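Side-chain contacts in VC0179-like protein (Escherichia coli, PDB 4XJ6), which probably joins nucleotides into a cyclic GMP-AMP messenger, as a bacterial homologue of cyclic GMP-AMP synthase that binds nucleoside triphosphate and magnesium: residues R327-P330 against E331-R335; H358-A361 against I362-T365. All blocks are in the same frame, centred on the assembly; numbering follows the deposited sequence.

How the contacts relate
Both contacts are local, each made between neighbouring turns of a single helix, so neither closes a loop, and they follow one another along the chain without nesting or crossing. Contact 1 comes first, in the last turns of helix 318-335; contact 2 follows in the first turns of helix 357-377, the next helix of the chain. Their centres lie about 11 Å apart, and they meet directly: Asn334 OD1 lies 2.7 Å from Arg360 NH1, a probable hydrogen bond, while Val363 packs against Pro330, Phe333 and Asn334. Together they join the end of one helix to the start of the next within the C-terminal domain of this cyclic GMP-AMP synthase relative.

Contact 1: R327-P330 against E331-R335; sequences RLLP and EEFNR
Leu329 and Phe333, one helical turn apart, lie side by side and point the same way, with Leu329 CD1 3.8 Å from Phe333 CE1. Leucine CG is anti to its own backbone nitrogen (chi1 -169°), whereas Phe333 CG stands beside the backbone nitrogen, anti to the carbonyl carbon (chi1 -77°). The ring therefore leans back along the helix and brings CD1 to 3.3 Å from Leu329 O, which sits at the ring edge, near its plane. The same oxygen takes weak backbone bonds from Glu332 N and Phe333 N. Asn334, one turn after Pro330, folds its amide back toward Pro330 O: ND2 comes within 3.1 Å, but at an angle too poor for a hydrogen bond, and Asn334 N donates to that oxygen, at 3.0 Å. The amide's OD1 turns instead to Arg360, and Glu332 forms a salt bridge with Arg310. Pro330 has no N-H to give to the preceding turn, and the helix kinks there. Phe333 also meets Phe349 edge to face, and both Leu329 and Phe333 touch Met366 and Ala303. The chemistry thus divides: apolar groups pack between helices 297-310 and 357-377, while the polar ends of Glu332 and Asn334 bind partners beyond this turn.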
loop_
_atom_site.group_PDB
_atom_site.type_symbol
_atom_site.label_atom_id
_atom_site.label_comp_id
_atom_site.label_asym_id
_atom_site.label_seq_id
_atom_site.Cartn_x
_atom_site.Cartn_y
_atom_site.Cartn_z
ATOM N N ARG A 327 4.673 22.778 10.638
ATOM C CA ARG A 327 5.856 23.612 10.821
ATOM C C ARG A 327 7.155 22.813 10.700
ATOM O O ARG A 327 8.120 23.267 10.083
ATOM C CB ARG A 327 5.804 24.309 12.184
ATOM C CG ARG A 327 7.130 24.901 12.645
ATOM C CD ARG A 327 7.451 26.204 11.935
ATOM N NE ARG A 327 6.921 27.355 12.657
ATOM C CZ ARG A 327 7.629 28.432 12.976
ATOM N NH1 ARG A 327 8.908 28.515 12.635
ATOM N NH2 ARG A 327 7.057 29.430 13.636
ATOM N N LEU A 328 7.167 21.618 11.281
ATOM C CA LEU A 328 8.392 20.836 11.411
ATOM C C LEU A 328 8.566 19.787 10.315
ATOM O O LEU A 328 9.661 19.251 10.133
ATOM C CB LEU A 328 8.426 20.154 12.779
ATOM C CG LEU A 328 8.631 21.088 13.972
ATOM C CD1 LEU A 328 8.620 20.315 15.281
ATOM C CD2 LEU A 328 9.933 21.856 13.812
ATOM N N LEU A 329 7.491 19.496 9.589
ATOM C CA LEU A 329 7.524 18.470 8.547
ATOM C C LEU A 329 8.609 18.688 7.479
ATOM O O LEU A 329 9.286 17.733 7.103
ATOM C CB LEU A 329 6.158 18.358 7.865
ATOM C CG LEU A 329 5.998 17.141 6.956
ATOM C CD1 LEU A 329 5.895 15.864 7.783
ATOM C CD2 LEU A 329 4.797 17.300 6.037
ATOM N N PRO A 330 8.783 19.932 6.984
ATOM C CA PRO A 330 9.829 20.095 5.965
ATOM C C PRO A 330 11.238 19.828 6.496
ATOM O O PRO A 330 12.106 19.384 5.742
ATOM C CB PRO A 330 9.685 21.560 5.544
ATOM C CG PRO A 330 8.304 21.933 5.918
ATOM C CD PRO A 330 8.016 21.178 7.166
ATOM N N GLU A 331 11.458 20.091 7.780
ATOM C CA GLU A 331 12.773 19.889 8.376
ATOM C C GLU A 331 13.048 18.410 8.611
ATOM O O GLU A 331 14.199 17.977 8.604
ATOM C CB GLU A 331 12.895 20.666 9.686
ATOM C CG GLU A 331 12.806 22.173 9.513
ATOM C CD GLU A 331 13.860 22.721 8.566
ATOM O OE1 GLU A 331 14.997 22.200 8.558
ATOM O OE2 GLU A 331 13.547 23.674 7.822
ATOM N N GLU A 332 11.986 17.639 8.818
ATOM C CA GLU A 332 12.113 16.194 8.951
ATOM C C GLU A 332 12.630 15.578 7.663
ATOM O O GLU A 332 13.529 14.736 7.683
ATOM C CB GLU A 332 10.775 15.564 9.324
ATOM C CG GLU A 332 10.428 15.714 10.780
ATOM C CD GLU A 332 11.502 15.149 11.684
ATOM O OE1 GLU A 332 11.989 14.034 11.407
ATOM O OE2 GLU A 332 11.864 15.825 12.666
ATOM N N PHE A 333 12.054 16.006 6.544
ATOM C CA PHE A 333 12.452 15.505 5.236
ATOM C C PHE A 333 13.781 16.107 4.791
ATOM O O PHE A 333 14.465 15.545 3.937
ATOM C CB PHE A 333 11.358 15.790 4.204
ATOM C CG PHE A 333 10.188 14.848 4.289
ATOM C CD1 PHE A 333 9.265 14.958 5.312
ATOM C CD2 PHE A 333 10.018 13.846 3.346
ATOM C CE1 PHE A 333 8.193 14.087 5.395
ATOM C CE2 PHE A 333 8.949 12.973 3.422
ATOM C CZ PHE A 333 8.034 13.095 4.453
ATOM N N ASN A 334 14.146 17.246 5.373
ATOM C CA ASN A 334 15.460 17.837 5.138
ATOM C C ASN A 334 16.538 17.076 5.899
ATOM O O ASN A 334 17.677 16.969 5.448
ATOM C CB ASN A 334 15.474 19.313 5.540
ATOM C CG ASN A 334 14.956 20.215 4.440
ATOM O OD1 ASN A 334 15.121 19.924 3.255
ATOM N ND2 ASN A 334 14.330 21.321 4.825
ATOM N N ARG A 335 16.164 16.548 7.060
ATOM C CA ARG A 335 17.058 15.709 7.850
ATOM C C ARG A 335 17.208 14.333 7.219
ATOM O O ARG A 335 18.190 13.629 7.456
ATOM C CB ARG A 335 16.540 15.553 9.278
ATOM C CG ARG A 335 16.720 16.774 10.161
ATOM C CD ARG A 335 16.186 16.502 11.558
ATOM N NE ARG A 335 16.484 17.588 12.485
ATOM C CZ ARG A 335 16.195 17.560 13.782
ATOM N NH1 ARG A 335 15.599 16.497 14.307
ATOM N NH2 ARG A 335 16.504 18.592 14.556
#

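Contact 2: H358-A361 against I362-T365; sequences HHRA and IVET
Bends at chi2 and chi3 of Arg360 (-45° and -56°) curl its chain forward along the helix, so that one guanidinium face lies against Val363, while Val363, with CG1 anti to its backbone nitrogen (chi1 -179°), offers both methyls to it. The two side chains cross obliquely. Val363 CB stands 3.9 Å above the guanidinium plane, offset toward the rim, and CG1 is 3.9 Å from Arg360 NH2. The other methyl, CG2, also approaches His359 O, which accepts the backbone bond from Val363 N. At the guanidinium edge, in its plane, a water accepts from Arg360 NE at 2.7 Å and donates to Glu364 OE2 at 2.6 Å. The Glu364 carboxylate is linked to the arginine through this water rather than by a direct ion pair, NE and OE2 being 4.9 Å apart. Glu364 N also donates to Arg360 O, at 2.8 Å. On Thr365 the hydroxyl is turned back along the helix, so that OG1 donates to Ala361 O, in the preceding turn, at 2.7 Å; Thr365 N reaches the same oxygen from the opposite face of the carbonyl plane, at 3.1 Å. These are i to i+3 and i to i+4 contacts in the first turns of helix 357-377, with Val363 facing helix 318-335. Outside the turn, Asn334 and His355 engage Arg360 NH1, and His359 meets Phe349 edge to face. The water at NE and the partners of NH1 would hold the guanidinium's rotation, Val363 covers part of one face, and the carboxylate of Glu364 probably balances part of the charge.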
loop_
_atom_site.group_PDB
_atom_site.type_symbol
_atom_site.label_atom_id
_atom_site.label_comp_id
_atom_site.label_asym_id
_atom_site.label_seq_id
_atom_site.Cartn_x
_atom_site.Cartn_y
_atom_site.Cartn_z
ATOM N N HIS A 358 13.270 16.533 -7.576
ATOM C CA HIS A 358 11.960 15.965 -7.284
ATOM C C HIS A 358 11.704 15.966 -5.783
ATOM O O HIS A 358 10.575 16.164 -5.331
ATOM C CB HIS A 358 11.851 14.545 -7.844
ATOM C CG HIS A 358 12.296 14.421 -9.269
ATOM N ND1 HIS A 358 13.523 13.906 -9.623
ATOM C CD2 HIS A 358 11.678 14.748 -10.429
ATOM C CE1 HIS A 358 13.643 13.917 -10.939
ATOM N NE2 HIS A 358 12.536 14.424 -11.451
ATOM N N HIS A 359 12.763 15.742 -5.012
ATOM C CA HIS A 359 12.675 15.802 -3.559
ATOM C C HIS A 359 12.372 17.220 -3.092
ATOM O O HIS A 359 11.562 17.427 -2.189
ATOM C CB HIS A 359 13.975 15.305 -2.915
ATOM C CG HIS A 359 14.229 13.842 -3.108
ATOM N ND1 HIS A 359 15.299 13.361 -3.831
ATOM C CD2 HIS A 359 13.560 12.755 -2.657
ATOM C CE1 HIS A 359 15.275 12.041 -3.822
ATOM N NE2 HIS A 359 14.230 11.646 -3.117
ATOM N N ARG A 360 13.033 18.193 -3.710
ATOM C CA ARG A 360 12.858 19.596 -3.347
ATOM C C ARG A 360 11.434 20.070 -3.615
ATOM O O ARG A 360 10.875 20.839 -2.834
ATOM C CB ARG A 360 13.857 20.480 -4.102
ATOM C CG ARG A 360 15.312 20.241 -3.729
ATOM C CD ARG A 360 15.478 20.147 -2.220
ATOM N NE ARG A 360 14.976 21.331 -1.528
ATOM C CZ ARG A 360 14.871 21.432 -0.206
ATOM N NH1 ARG A 360 15.231 20.419 0.569
ATOM N NH2 ARG A 360 14.404 22.545 0.341
ATOM N N ALA A 361 10.854 19.604 -4.717
ATOM C CA ALA A 361 9.481 19.952 -5.066
ATOM C C ALA A 361 8.525 19.518 -3.962
ATOM O O ALA A 361 7.573 20.225 -3.633
ATOM C CB ALA A 361 9.090 19.317 -6.388
ATOM N N ILE A 362 8.798 18.352 -3.388
ATOM C CA ILE A 362 8.004 17.825 -2.285
ATOM C C ILE A 362 8.157 18.681 -1.027
ATOM O O ILE A 362 7.169 19.054 -0.394
ATOM C CB ILE A 362 8.399 16.368 -1.959
ATOM C CG1 ILE A 362 8.038 15.441 -3.122
ATOM C CG2 ILE A 362 7.724 15.908 -0.684
ATOM C CD1 ILE A 362 8.442 14.000 -2.899
ATOM N N VAL A 363 9.402 18.998 -0.682
ATOM C CA VAL A 363 9.705 19.764 0.525
ATOM C C VAL A 363 9.152 21.186 0.440
ATOM O O VAL A 363 8.629 21.715 1.422
ATOM C CB VAL A 363 11.223 19.826 0.781
ATOM C CG1 VAL A 363 11.525 20.601 2.056
ATOM C CG2 VAL A 363 11.804 18.419 0.863
ATOM N N GLU A 364 9.264 21.799 -0.733
ATOM C CA GLU A 364 8.770 23.156 -0.923
ATOM C C GLU A 364 7.246 23.185 -0.902
ATOM O O GLU A 364 6.644 24.199 -0.546
ATOM C CB GLU A 364 9.300 23.749 -2.227
ATOM C CG GLU A 364 10.808 23.962 -2.230
ATOM C CD GLU A 364 11.256 24.960 -3.278
ATOM O OE1 GLU A 364 10.399 25.716 -3.780
ATOM O OE2 GLU A 364 12.464 24.992 -3.599
ATOM N N THR A 365 6.625 22.073 -1.283
ATOM C CA THR A 365 5.176 21.943 -1.176
ATOM C C THR A 365 4.784 21.806 0.289
ATOM O O THR A 365 3.784 22.365 0.733
ATOM C CB THR A 365 4.640 20.727 -1.963
ATOM O OG1 THR A 365 4.949 20.876 -3.354
ATOM C CG2 THR A 365 3.127 20.609 -1.795
HETATM O O HOH W 1 14.508 23.685 -2.755
#